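Local coordinates for Glyoxalase/Bleomycin resistance protein/dioxygenase domain (PDB 2RK0) that is of uncertain function but, as a member of the glyoxalase/bleomycin resistance/dioxygenase superfamily, may act as a metal-dependent enzyme or as a resistance protein, at residues 87-92 / 110-115; 23-28 / 94-99; 14-19 / 32-37; 49-54 / 76-81. All blocks are in the same frame, centred on the assembly; numbering follows the deposited sequence.

Contact 1 (87-92 / 110-115); sequences DVLEER and WILAFR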
loop_
_atom_site.group_PDB
_atom_site.type_symbol
_atom_site.label_atom_id
_atom_site.label_comp_id
_atom_site.label_asym_id
_atom_site.label_seq_id
_atom_site.Cartn_x
_atom_site.Cartn_y
_atom_site.Cartn_z
ATOM N N ASP A 87 11.208 1.746 18.765
ATOM C CA ASP A 87 12.584 1.833 19.240
ATOM C C ASP A 87 13.431 0.813 18.499
ATOM O O ASP A 87 14.539 1.113 18.074
ATOM C CB ASP A 87 12.670 1.547 20.747
ATOM C CG ASP A 87 11.940 2.578 21.591
ATOM O OD1 ASP A 87 11.617 3.668 21.069
ATOM O OD2 ASP A 87 11.697 2.293 22.786
ATOM N N VAL A 88 12.895 -0.393 18.345
ATOM C CA VAL A 88 13.614 -1.455 17.658
ATOM C C VAL A 88 13.816 -1.118 16.180
ATOM O O VAL A 88 14.901 -1.334 15.627
ATOM C CB VAL A 88 12.874 -2.806 17.794
ATOM C CG1 VAL A 88 13.569 -3.873 16.956
ATOM C CG2 VAL A 88 12.834 -3.236 19.269
ATOM N N LEU A 89 12.776 -0.590 15.541
ATOM C CA LEU A 89 12.872 -0.211 14.132
ATOM C C LEU A 89 13.972 0.833 13.937
ATOM O O LEU A 89 14.788 0.723 13.024
ATOM C CB LEU A 89 11.545 0.368 13.634
ATOM C CG LEU A 89 10.515 -0.588 13.040
ATOM C CD1 LEU A 89 9.201 0.146 12.797
ATOM C CD2 LEU A 89 11.058 -1.165 11.741
ATOM N N GLU A 90 13.985 1.857 14.782
ATOM C CA GLU A 90 15.006 2.894 14.655
ATOM C C GLU A 90 16.404 2.298 14.784
ATOM O O GLU A 90 17.319 2.677 14.060
ATOM C CB GLU A 90 14.820 3.975 15.721
ATOM C CG GLU A 90 13.726 4.972 15.430
ATOM C CD GLU A 90 13.771 6.148 16.385
ATOM O OE1 GLU A 90 14.825 6.811 16.466
ATOM O OE2 GLU A 90 12.757 6.415 17.056
ATOM N N GLU A 91 16.559 1.364 15.718
ATOM C CA GLU A 91 17.845 0.713 15.943
ATOM C C GLU A 91 18.289 -0.043 14.696
ATOM O O GLU A 91 19.437 0.065 14.265
ATOM C CB GLU A 91 17.739 -0.248 17.129
ATOM C CG GLU A 91 17.353 0.429 18.440
ATOM C CD GLU A 91 16.951 -0.568 19.531
ATOM O OE1 GLU A 91 17.743 -1.489 19.819
ATOM O OE2 GLU A 91 15.842 -0.419 20.098
ATOM N N ARG A 92 17.375 -0.811 14.118
ATOM C CA ARG A 92 17.676 -1.579 12.914
ATOM C C ARG A 92 17.966 -0.672 11.723
ATOM O O ARG A 92 18.909 -0.908 10.960
ATOM C CB ARG A 92 16.505 -2.502 12.583
ATOM C CG ARG A 92 16.330 -3.644 13.568
ATOM C CD ARG A 92 15.108 -4.470 13.224
ATOM N NE ARG A 92 14.938 -5.603 14.122
ATOM C CZ ARG A 92 13.901 -6.432 14.081
ATOM N NH1 ARG A 92 12.937 -6.249 13.186
ATOM N NH2 ARG A 92 13.833 -7.453 14.925
ATOM N N TRP A 110 2.472 8.404 17.549
ATOM C CA TRP A 110 3.889 8.541 17.222
ATOM C C TRP A 110 4.092 7.931 15.839
ATOM O O TRP A 110 3.508 6.892 15.519
ATOM C CB TRP A 110 4.752 7.778 18.238
ATOM C CG TRP A 110 4.743 8.367 19.612
ATOM C CD1 TRP A 110 5.696 9.170 20.163
ATOM C CD2 TRP A 110 3.715 8.226 20.600
ATOM N NE1 TRP A 110 5.329 9.542 21.436
ATOM C CE2 TRP A 110 4.113 8.978 21.728
ATOM C CE3 TRP A 110 2.488 7.543 20.640
ATOM C CZ2 TRP A 110 3.335 9.063 22.891
ATOM C CZ3 TRP A 110 1.712 7.628 21.797
ATOM C CH2 TRP A 110 2.140 8.388 22.906
ATOM N N ILE A 111 4.914 8.574 15.022
ATOM C CA ILE A 111 5.178 8.067 13.682
ATOM C C ILE A 111 6.673 8.008 13.413
ATOM O O ILE A 111 7.425 8.917 13.777
ATOM C CB ILE A 111 4.524 8.956 12.599
ATOM C CG1 ILE A 111 3.006 8.961 12.769
ATOM C CG2 ILE A 111 4.875 8.436 11.206
ATOM C CD1 ILE A 111 2.286 9.901 11.828
ATOM N N LEU A 112 7.094 6.923 12.780
ATOM C CA LEU A 112 8.485 6.739 12.401
ATOM C C LEU A 112 8.450 6.655 10.881
ATOM O O LEU A 112 7.870 5.725 10.322
ATOM C CB LEU A 112 9.029 5.442 13.001
ATOM C CG LEU A 112 10.436 4.998 12.595
ATOM C CD1 LEU A 112 11.421 6.125 12.825
ATOM C CD2 LEU A 112 10.822 3.755 13.397
ATOM N N ALA A 113 9.034 7.640 10.206
ATOM C CA ALA A 113 9.030 7.644 8.750
ATOM C C ALA A 113 10.373 7.152 8.230
ATOM O O ALA A 113 11.429 7.626 8.660
ATOM C CB ALA A 113 8.733 9.061 8.233
ATOM N N PHE A 114 10.337 6.189 7.312
ATOM C CA PHE A 114 11.568 5.638 6.760
ATOM C C PHE A 114 11.405 5.200 5.305
ATOM O O PHE A 114 10.294 5.169 4.766
ATOM C CB PHE A 114 12.052 4.472 7.641
ATOM C CG PHE A 114 11.046 3.350 7.792
ATOM C CD1 PHE A 114 11.222 2.144 7.111
ATOM C CD2 PHE A 114 9.938 3.490 8.627
ATOM C CE1 PHE A 114 10.314 1.083 7.261
ATOM C CE2 PHE A 114 9.018 2.441 8.787
ATOM C CZ PHE A 114 9.209 1.236 8.103
ATOM N N ARG A 115 12.522 4.867 4.670
ATOM C CA ARG A 115 12.505 4.453 3.272
ATOM C C ARG A 115 13.165 3.095 3.113
ATOM O O ARG A 115 14.058 2.747 3.876
ATOM C CB ARG A 115 13.274 5.460 2.420
ATOM C CG ARG A 115 12.842 6.894 2.594
ATOM C CD ARG A 115 11.559 7.166 1.864
ATOM N NE ARG A 115 11.194 8.575 1.946
ATOM C CZ ARG A 115 10.724 9.280 0.922
ATOM N NH1 ARG A 115 10.570 8.697 -0.261
ATOM N NH2 ARG A 115 10.403 10.561 1.082
#

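Contact 2 (23-28 / 94-99); sequences YTEILD and AKAGAA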
loop_
_atom_site.group_PDB
_atom_site.type_symbol
_atom_site.label_atom_id
_atom_site.label_comp_id
_atom_site.label_asym_id
_atom_site.label_seq_id
_atom_site.Cartn_x
_atom_site.Cartn_y
_atom_site.Cartn_z
ATOM N N TYR A 23 13.961 -6.114 3.617
ATOM C CA TYR A 23 12.727 -6.341 4.341
ATOM C C TYR A 23 12.882 -7.381 5.449
ATOM O O TYR A 23 12.300 -7.242 6.526
ATOM C CB TYR A 23 11.609 -6.734 3.370
ATOM C CG TYR A 23 11.000 -5.529 2.692
ATOM C CD1 TYR A 23 11.603 -4.937 1.581
ATOM C CD2 TYR A 23 9.875 -4.912 3.235
ATOM C CE1 TYR A 23 11.098 -3.747 1.032
ATOM C CE2 TYR A 23 9.369 -3.734 2.702
ATOM C CZ TYR A 23 9.978 -3.151 1.609
ATOM O OH TYR A 23 9.480 -1.962 1.123
ATOM N N THR A 24 13.681 -8.410 5.192
ATOM C CA THR A 24 13.901 -9.462 6.180
ATOM C C THR A 24 14.557 -8.873 7.415
ATOM O O THR A 24 14.087 -9.060 8.540
ATOM C CB THR A 24 14.808 -10.578 5.613
ATOM O OG1 THR A 24 14.165 -11.175 4.479
ATOM C CG2 THR A 24 15.076 -11.661 6.671
ATOM N N GLU A 25 15.638 -8.139 7.187
ATOM C CA GLU A 25 16.411 -7.512 8.250
ATOM C C GLU A 25 15.690 -6.412 9.031
ATOM O O GLU A 25 15.786 -6.349 10.261
ATOM C CB GLU A 25 17.700 -6.944 7.654
ATOM C CG GLU A 25 18.668 -6.376 8.670
ATOM C CD GLU A 25 19.994 -5.986 8.034
ATOM O OE1 GLU A 25 20.583 -6.843 7.341
ATOM O OE2 GLU A 25 20.441 -4.833 8.231
ATOM N N ILE A 26 14.974 -5.546 8.318
ATOM C CA ILE A 26 14.268 -4.434 8.949
ATOM C C ILE A 26 12.894 -4.752 9.534
ATOM O O ILE A 26 12.607 -4.391 10.667
ATOM C CB ILE A 26 14.078 -3.264 7.956
ATOM C CG1 ILE A 26 15.433 -2.837 7.378
ATOM C CG2 ILE A 26 13.358 -2.104 8.649
ATOM C CD1 ILE A 26 16.448 -2.395 8.425
ATOM N N LEU A 27 12.045 -5.417 8.761
ATOM C CA LEU A 27 10.691 -5.704 9.224
ATOM C C LEU A 27 10.409 -7.162 9.550
ATOM O O LEU A 27 9.256 -7.533 9.766
ATOM C CB LEU A 27 9.682 -5.216 8.178
ATOM C CG LEU A 27 9.816 -3.756 7.742
ATOM C CD1 LEU A 27 8.898 -3.488 6.554
ATOM C CD2 LEU A 27 9.483 -2.833 8.903
ATOM N N ASP A 28 11.450 -7.984 9.601
ATOM C CA ASP A 28 11.267 -9.403 9.894
ATOM C C ASP A 28 10.354 -10.040 8.871
ATOM O O ASP A 28 9.617 -10.978 9.172
ATOM C CB ASP A 28 10.677 -9.614 11.289
ATOM C CG ASP A 28 11.647 -9.244 12.383
ATOM O OD1 ASP A 28 12.814 -9.671 12.284
ATOM O OD2 ASP A 28 11.238 -8.539 13.328
ATOM N N ALA A 94 19.050 2.424 11.735
ATOM C CA ALA A 94 20.331 3.078 11.963
ATOM C C ALA A 94 21.476 2.115 11.679
ATOM O O ALA A 94 22.405 2.432 10.934
ATOM C CB ALA A 94 20.405 3.573 13.393
ATOM N N LYS A 95 21.400 0.933 12.281
ATOM C CA LYS A 95 22.423 -0.089 12.106
ATOM C C LYS A 95 22.614 -0.393 10.620
ATOM O O LYS A 95 23.734 -0.610 10.160
ATOM C CB LYS A 95 22.014 -1.363 12.854
ATOM C CG LYS A 95 23.164 -2.052 13.584
ATOM C CD LYS A 95 22.698 -3.286 14.360
ATOM C CE LYS A 95 21.711 -2.933 15.475
ATOM N NZ LYS A 95 22.325 -2.117 16.564
ATOM N N ALA A 96 21.515 -0.391 9.871
ATOM C CA ALA A 96 21.556 -0.677 8.442
ATOM C C ALA A 96 21.936 0.536 7.593
ATOM O O ALA A 96 22.150 0.419 6.384
ATOM C CB ALA A 96 20.208 -1.223 7.989
ATOM N N GLY A 97 22.021 1.702 8.222
ATOM C CA GLY A 97 22.371 2.902 7.484
ATOM C C GLY A 97 21.255 3.326 6.543
ATOM O O GLY A 97 21.497 3.953 5.515
ATOM N N ALA A 98 20.024 2.978 6.899
ATOM C CA ALA A 98 18.864 3.334 6.092
ATOM C C ALA A 98 18.465 4.797 6.302
ATOM O O ALA A 98 18.956 5.461 7.218
ATOM C CB ALA A 98 17.699 2.425 6.446
ATOM N N ALA A 99 17.576 5.295 5.446
ATOM C CA ALA A 99 17.083 6.666 5.555
ATOM C C ALA A 99 15.853 6.680 6.464
ATOM O O ALA A 99 14.918 5.903 6.272
ATOM C CB ALA A 99 16.718 7.213 4.177
#

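Contact 3 (14-19 / 32-37); sequences RDLDIS and LVRGRG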
loop_
_atom_site.group_PDB
_atom_site.type_symbol
_atom_site.label_atom_id
_atom_site.label_comp_id
_atom_site.label_asym_id
_atom_site.label_seq_id
_atom_site.Cartn_x
_atom_site.Cartn_y
_atom_site.Cartn_z
ATOM N N ARG A 14 13.881 -2.416 -7.712
ATOM C CA ARG A 14 14.927 -2.499 -8.726
ATOM C C ARG A 14 15.715 -3.807 -8.658
ATOM O O ARG A 14 15.998 -4.426 -9.681
ATOM C CB ARG A 14 15.886 -1.311 -8.585
ATOM C CG ARG A 14 16.975 -1.260 -9.648
ATOM C CD ARG A 14 17.654 0.105 -9.655
ATOM N NE ARG A 14 18.484 0.305 -10.841
ATOM C CZ ARG A 14 19.692 -0.221 -11.014
ATOM N NH1 ARG A 14 20.229 -0.988 -10.069
ATOM N NH2 ARG A 14 20.364 0.026 -12.132
ATOM N N ASP A 15 16.061 -4.218 -7.444
ATOM C CA ASP A 15 16.812 -5.446 -7.245
ATOM C C ASP A 15 16.128 -6.340 -6.210
ATOM O O ASP A 15 16.151 -6.055 -5.009
ATOM C CB ASP A 15 18.233 -5.114 -6.792
ATOM C CG ASP A 15 19.125 -6.338 -6.743
ATOM O OD1 ASP A 15 18.746 -7.324 -6.081
ATOM O OD2 ASP A 15 20.203 -6.314 -7.365
ATOM N N LEU A 16 15.529 -7.426 -6.685
ATOM C CA LEU A 16 14.814 -8.359 -5.825
ATOM C C LEU A 16 15.602 -8.852 -4.610
ATOM O O LEU A 16 15.124 -8.765 -3.474
ATOM C CB LEU A 16 14.334 -9.562 -6.639
ATOM C CG LEU A 16 13.515 -10.587 -5.846
ATOM C CD1 LEU A 16 12.311 -9.907 -5.213
ATOM C CD2 LEU A 16 13.074 -11.715 -6.767
ATOM N N ASP A 17 16.802 -9.372 -4.843
ATOM C CA ASP A 17 17.618 -9.886 -3.745
ATOM C C ASP A 17 17.934 -8.830 -2.701
ATOM O O ASP A 17 17.883 -9.096 -1.505
ATOM C CB ASP A 17 18.922 -10.478 -4.276
ATOM C CG ASP A 17 18.687 -11.645 -5.202
ATOM O OD1 ASP A 17 17.839 -12.499 -4.869
ATOM O OD2 ASP A 17 19.353 -11.710 -6.255
ATOM N N ILE A 18 18.271 -7.630 -3.154
ATOM C CA ILE A 18 18.597 -6.558 -2.224
ATOM C C ILE A 18 17.390 -6.239 -1.349
ATOM O O ILE A 18 17.522 -6.059 -0.140
ATOM C CB ILE A 18 19.068 -5.290 -2.975
ATOM C CG1 ILE A 18 20.440 -5.559 -3.609
ATOM C CG2 ILE A 18 19.153 -4.102 -2.017
ATOM C CD1 ILE A 18 21.079 -4.352 -4.255
ATOM N N SER A 19 16.211 -6.192 -1.959
ATOM C CA SER A 19 14.982 -5.895 -1.223
ATOM C C SER A 19 14.591 -6.999 -0.237
ATOM O O SER A 19 14.141 -6.718 0.875
ATOM C CB SER A 19 13.841 -5.644 -2.206
ATOM O OG SER A 19 14.067 -4.452 -2.932
ATOM N N LEU A 32 8.299 -16.651 1.735
ATOM C CA LEU A 32 7.631 -17.947 1.681
ATOM C C LEU A 32 7.890 -18.648 0.352
ATOM O O LEU A 32 7.873 -19.874 0.274
ATOM C CB LEU A 32 6.123 -17.790 1.884
ATOM C CG LEU A 32 5.638 -17.273 3.240
ATOM C CD1 LEU A 32 4.140 -17.474 3.334
ATOM C CD2 LEU A 32 6.336 -18.016 4.369
ATOM N N VAL A 33 8.128 -17.864 -0.692
ATOM C CA VAL A 33 8.389 -18.433 -2.006
ATOM C C VAL A 33 8.749 -17.345 -2.997
ATOM O O VAL A 33 8.181 -16.258 -2.972
ATOM C CB VAL A 33 7.157 -19.201 -2.545
ATOM C CG1 VAL A 33 5.947 -18.273 -2.629
ATOM C CG2 VAL A 33 7.470 -19.785 -3.913
ATOM N N ARG A 34 9.721 -17.630 -3.855
ATOM C CA ARG A 34 10.104 -16.664 -4.863
ATOM C C ARG A 34 10.007 -17.358 -6.204
ATOM O O ARG A 34 10.281 -18.555 -6.322
ATOM C CB ARG A 34 11.518 -16.128 -4.626
ATOM C CG ARG A 34 12.635 -17.133 -4.768
ATOM C CD ARG A 34 13.949 -16.388 -4.876
ATOM N NE ARG A 34 14.164 -15.508 -3.730
ATOM C CZ ARG A 34 15.064 -14.530 -3.697
ATOM N NH1 ARG A 34 15.833 -14.298 -4.755
ATOM N NH2 ARG A 34 15.204 -13.794 -2.603
ATOM N N GLY A 35 9.598 -16.613 -7.218
ATOM C CA GLY A 35 9.462 -17.222 -8.517
ATOM C C GLY A 35 9.717 -16.299 -9.679
ATOM O O GLY A 35 10.302 -15.220 -9.548
ATOM N N ARG A 36 9.251 -16.743 -10.834
ATOM C CA ARG A 36 9.418 -16.010 -12.067
ATOM C C ARG A 36 8.056 -15.793 -12.705
ATOM O O ARG A 36 7.214 -16.692 -12.724
ATOM C CB ARG A 36 10.330 -16.815 -12.993
ATOM C CG ARG A 36 10.562 -16.209 -14.349
ATOM C CD ARG A 36 11.317 -14.903 -14.257
ATOM N NE ARG A 36 11.364 -14.265 -15.564
ATOM C CZ ARG A 36 11.843 -13.051 -15.794
ATOM N NH1 ARG A 36 12.327 -12.319 -14.798
ATOM N NH2 ARG A 36 11.839 -12.568 -17.027
ATOM N N GLY A 37 7.833 -14.582 -13.195
ATOM C CA GLY A 37 6.582 -14.271 -13.855
ATOM C C GLY A 37 6.918 -14.089 -15.319
ATOM O O GLY A 37 8.009 -14.464 -15.751
#

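Contact 4 (49-54 / 76-81); sequences GGLSIV and LSFSVE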
loop_
_atom_site.group_PDB
_atom_site.type_symbol
_atom_site.label_atom_id
_atom_site.label_comp_id
_atom_site.label_asym_id
_atom_site.label_seq_id
_atom_site.Cartn_x
_atom_site.Cartn_y
_atom_site.Cartn_z
ATOM N N GLY A 49 2.453 -10.168 12.269
ATOM C CA GLY A 49 1.146 -9.543 12.271
ATOM C C GLY A 49 0.294 -10.084 11.140
ATOM O O GLY A 49 -0.922 -9.916 11.142
ATOM N N GLY A 50 0.932 -10.715 10.155
ATOM C CA GLY A 50 0.185 -11.306 9.052
ATOM C C GLY A 50 0.155 -10.645 7.679
ATOM O O GLY A 50 -0.253 -11.288 6.709
ATOM N N LEU A 51 0.574 -9.387 7.572
ATOM C CA LEU A 51 0.541 -8.709 6.273
ATOM C C LEU A 51 1.456 -9.334 5.233
ATOM O O LEU A 51 2.652 -9.522 5.468
ATOM C CB LEU A 51 0.897 -7.225 6.410
ATOM C CG LEU A 51 0.919 -6.473 5.069
ATOM C CD1 LEU A 51 -0.447 -6.536 4.404
ATOM C CD2 LEU A 51 1.332 -5.034 5.293
ATOM N N SER A 52 0.881 -9.656 4.079
ATOM C CA SER A 52 1.636 -10.241 2.981
ATOM C C SER A 52 2.195 -9.146 2.091
ATOM O O SER A 52 1.475 -8.237 1.682
ATOM C CB SER A 52 0.755 -11.159 2.122
ATOM O OG SER A 52 0.763 -12.494 2.592
ATOM N N ILE A 53 3.485 -9.242 1.799
ATOM C CA ILE A 53 4.137 -8.284 0.927
ATOM C C ILE A 53 4.894 -9.034 -0.153
ATOM O O ILE A 53 5.731 -9.897 0.135
ATOM C CB ILE A 53 5.136 -7.390 1.682
ATOM C CG1 ILE A 53 4.388 -6.497 2.665
ATOM C CG2 ILE A 53 5.918 -6.530 0.686
ATOM C CD1 ILE A 53 5.284 -5.589 3.443
ATOM N N VAL A 54 4.587 -8.706 -1.401
ATOM C CA VAL A 54 5.251 -9.339 -2.523
ATOM C C VAL A 54 6.207 -8.321 -3.129
ATOM O O VAL A 54 5.814 -7.195 -3.425
ATOM C CB VAL A 54 4.240 -9.788 -3.602
ATOM C CG1 VAL A 54 4.971 -10.532 -4.714
ATOM C CG2 VAL A 54 3.154 -10.678 -2.971
ATOM N N LEU A 76 3.215 3.908 2.487
ATOM C CA LEU A 76 2.543 2.801 3.166
ATOM C C LEU A 76 2.815 2.868 4.673
ATOM O O LEU A 76 3.963 2.862 5.101
ATOM C CB LEU A 76 3.048 1.471 2.605
ATOM C CG LEU A 76 2.473 0.182 3.191
ATOM C CD1 LEU A 76 0.949 0.171 3.065
ATOM C CD2 LEU A 76 3.082 -1.001 2.459
ATOM N N SER A 77 1.754 2.931 5.469
ATOM C CA SER A 77 1.900 3.033 6.912
ATOM C C SER A 77 1.440 1.785 7.669
ATOM O O SER A 77 0.294 1.352 7.545
ATOM C CB SER A 77 1.139 4.259 7.416
ATOM O OG SER A 77 1.338 4.431 8.806
ATOM N N PHE A 78 2.355 1.226 8.458
ATOM C CA PHE A 78 2.095 0.025 9.248
ATOM C C PHE A 78 1.692 0.376 10.683
ATOM O O PHE A 78 2.149 1.375 11.238
ATOM C CB PHE A 78 3.355 -0.850 9.315
ATOM C CG PHE A 78 3.939 -1.202 7.968
ATOM C CD1 PHE A 78 3.261 -2.049 7.096
ATOM C CD2 PHE A 78 5.183 -0.702 7.585
ATOM C CE1 PHE A 78 3.813 -2.397 5.859
ATOM C CE2 PHE A 78 5.744 -1.044 6.350
ATOM C CZ PHE A 78 5.056 -1.894 5.489
ATOM N N SER A 79 0.843 -0.454 11.280
ATOM C CA SER A 79 0.437 -0.249 12.665
ATOM C C SER A 79 1.386 -1.061 13.544
ATOM O O SER A 79 1.695 -2.205 13.211
ATOM C CB SER A 79 -0.993 -0.758 12.907
ATOM O OG SER A 79 -1.961 0.031 12.244
ATOM N N VAL A 80 1.866 -0.468 14.636
ATOM C CA VAL A 80 2.723 -1.184 15.581
ATOM C C VAL A 80 2.011 -1.144 16.932
ATOM O O VAL A 80 1.190 -0.259 17.183
ATOM C CB VAL A 80 4.143 -0.561 15.703
ATOM C CG1 VAL A 80 4.869 -0.681 14.367
ATOM C CG2 VAL A 80 4.055 0.893 16.156
ATOM N N GLU A 81 2.324 -2.090 17.804
ATOM C CA GLU A 81 1.658 -2.185 19.098
ATOM C C GLU A 81 2.205 -1.377 20.265
ATOM O O GLU A 81 1.434 -0.940 21.122
ATOM C CB GLU A 81 1.573 -3.658 19.493
ATOM C CG GLU A 81 0.875 -4.500 18.438
ATOM C CD GLU A 81 0.893 -5.977 18.755
ATOM O OE1 GLU A 81 1.958 -6.488 19.167
ATOM O OE2 GLU A 81 -0.157 -6.629 18.578
#

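Contact 1 (87-92 / 110-115)
L112, rising from strand 109-115, meets L89 and E90 on helix 83-96, and these three side chains account for most of the 175 Å² buried between 87-92 and 110-115. L112 contributes the largest share. Its chi1 of 174° directs CG at the helix, and chi2 of 53° sets the two methyls there. The CD2 branch does most of the touching: it presses on L89 at the root of the side chain, with L112 CD2 to L89 CB at 3.5 Å, tighter than a usual van der Waals contact. The L89 tip adds less, since L89 CD1 lies 4.0 Å from the same L112 CD2.

E90 takes part through its aliphatic portion. E90 CG sits over the fork of the leucine, 3.7 Å from L112 CD1 and equally far from L112 CD2, so the two methyls straddle a single methylene. Beyond that carbon the chain runs on extended, and its carboxylate is engaged by T103, E90 OE2 being hydrogen-bonded to T103 OG1. E90 OE2 thus finds its partner outside the apolar interface. F114, two residues along the strand, also faces the helix, but F114 CE2 stays 4.6 Å from L89 CD1.

The layer continues around the contact: L86 adds to the cover of L112, while L89 also reaches A124 on the neighbouring strand and I26 and L27 of helix 16-27. With the closest CA pair, E90 and L112, at 7.9 Å, this is helix-on-sheet packing, in which helix 83-96 backs the mixed four-stranded sheet of a beta-alpha-beta-beta-beta module, running from 72 to 127, of the glyoxalase superfamily.

Contact 2 (23-28 / 94-99)
The backbones of 23-28 and 94-99 come nearest at I26 and A96, whose CA atoms are 8.2 Å apart, close enough for I26 and E25 to reach the A96 methyl. That methyl points at the other helix and takes both contacts. I26 reaches it with its end: CG1 lies beside the backbone N, anti to the carbonyl carbon (chi1 -55°), and brings I26 CD1 to 4.0 Å from A96 CB. E25 comes from the outer, exposed side, its extended chain placing E25 OE2 at 3.6 Å from A96 CB, a carbon-oxygen van der Waals approach.

The pair joins helix 16-27 to helix 83-96 where the second one stops. There G97, with positive phi, closes a Schellman motif, and G97 N donates to A94 O at 2.8 Å; A96 lies in the last helical turn, just before G97. Helix 16-27 has its own exit at D28, again with positive phi. D28 OD2 forms a salt bridge with R92 NH1, which also donates to I26 O, so one arginine of helix 83-96 binds this end by both carboxylate and main chain. I26 also packs on L89 and L93; L27, which takes no part here, meets L3 of the second subunit.

Contact 3 (14-19 / 32-37)
D17 and R34 form the tight point of this contact, a salt bridge in which R34 NH1 donates to D17 OD1 at 2.7 Å. The N-H...O angle of 169° is nearly straight, and D17 OD1 lies only 4° out of the guanidinium plane, so the acid meets the guanidinium at its edge. The grip is single: R34 NH2 is 3.7 Å from D17 OD1, and it makes a salt bridge with E31 instead. R34 gets there with CG wedged between the backbone N and the carbonyl carbon (chi1 66°) and a bend at chi3, which swings its head across to the helix.

The rest of the interface is loose. L16 CD2 comes no nearer to R34 NH1 than 4.3 Å, obliquely. L16 is nonetheless buried, by S41, A43 and L55 of the sheet, whereas R34 lies on the solvent side.

D15 is the N-cap of the helix, its OD1 accepting from I18 N at 3.0 Å. The bridge thus joins the first turn of helix 16-27 to edge strand 30-36 in a beta-alpha-beta crossover, which with 40-46 and 52-58, lying between its parallel strands 6-12 and 30-36, forms the beta-alpha-beta-beta-beta module of the glyoxalase superfamily.

Contact 4 (49-54 / 76-81)
Strands of the chain's two separate mixed sheets, 52-58 and 72-80, approach each other here, and L51, just ahead of strand 52-58, and I53 within it meet F78 of strand 72-80 in the hydrophobic seam between the sheets. Their backbones stay well apart, with L51 and F78 the nearest CA pair at 9.4 Å, so side chains alone bridge the gap.

L51 leads. A chi1 of 178° swings L51 CG away from the main-chain nitrogen and sends one methyl to the rim of the F78 ring, where L51 CD2 is 3.7 Å from F78 CE1. The same methyl is 4.0 Å from F78 CD1, and thus lies beside the ring bond joining those two carbons, near the ring plane. The side chains run at about a right angle. I53 adds a looser contact, I53 CD1 standing 4.2 Å from F78 CZ and approaching obliquely. F78 itself has CG anti to the carbonyl carbon and beside the backbone N (chi1 -54°), which turns the ring toward 49-54.

L47 packs against both I53 and F78. The second subunit is close at hand: L76 to V80 pair in an antiparallel ladder with a strand of that chain, and L51 touches V6 of that subunit as well as V6 of its own.

Because L51 CD2 meets the ring at its edge, that pair is not a CH-pi contact. What holds L51, I53 and F78 together is dispersion and the exclusion of water, consistent with the burial of all three, and shape complementarity rather than directional bonding sets their arrangement.

From the N terminus, contact 3 opens at 14-19 and closes the shortest loop at 32-37, tying the start of helix 16-27 to its following strand. Contact 2 opens on that same helix before contact 3 has closed, so the two cross; it closes only at 94-99. Contact 4 begins and ends within this long loop and links the two sheets, touching contact 2 where L27 CD1 lies 4.0 Å from F78 CE2. Contact 1 opens on helix 83-96 before contact 2 closes and crosses it, ending at 110-115 on the second sheet. Contacts 1 and 3, about 24 Å apart between centres, lie on opposite sides of the chain's centre, with the helix pair of contact 2 joining their regions.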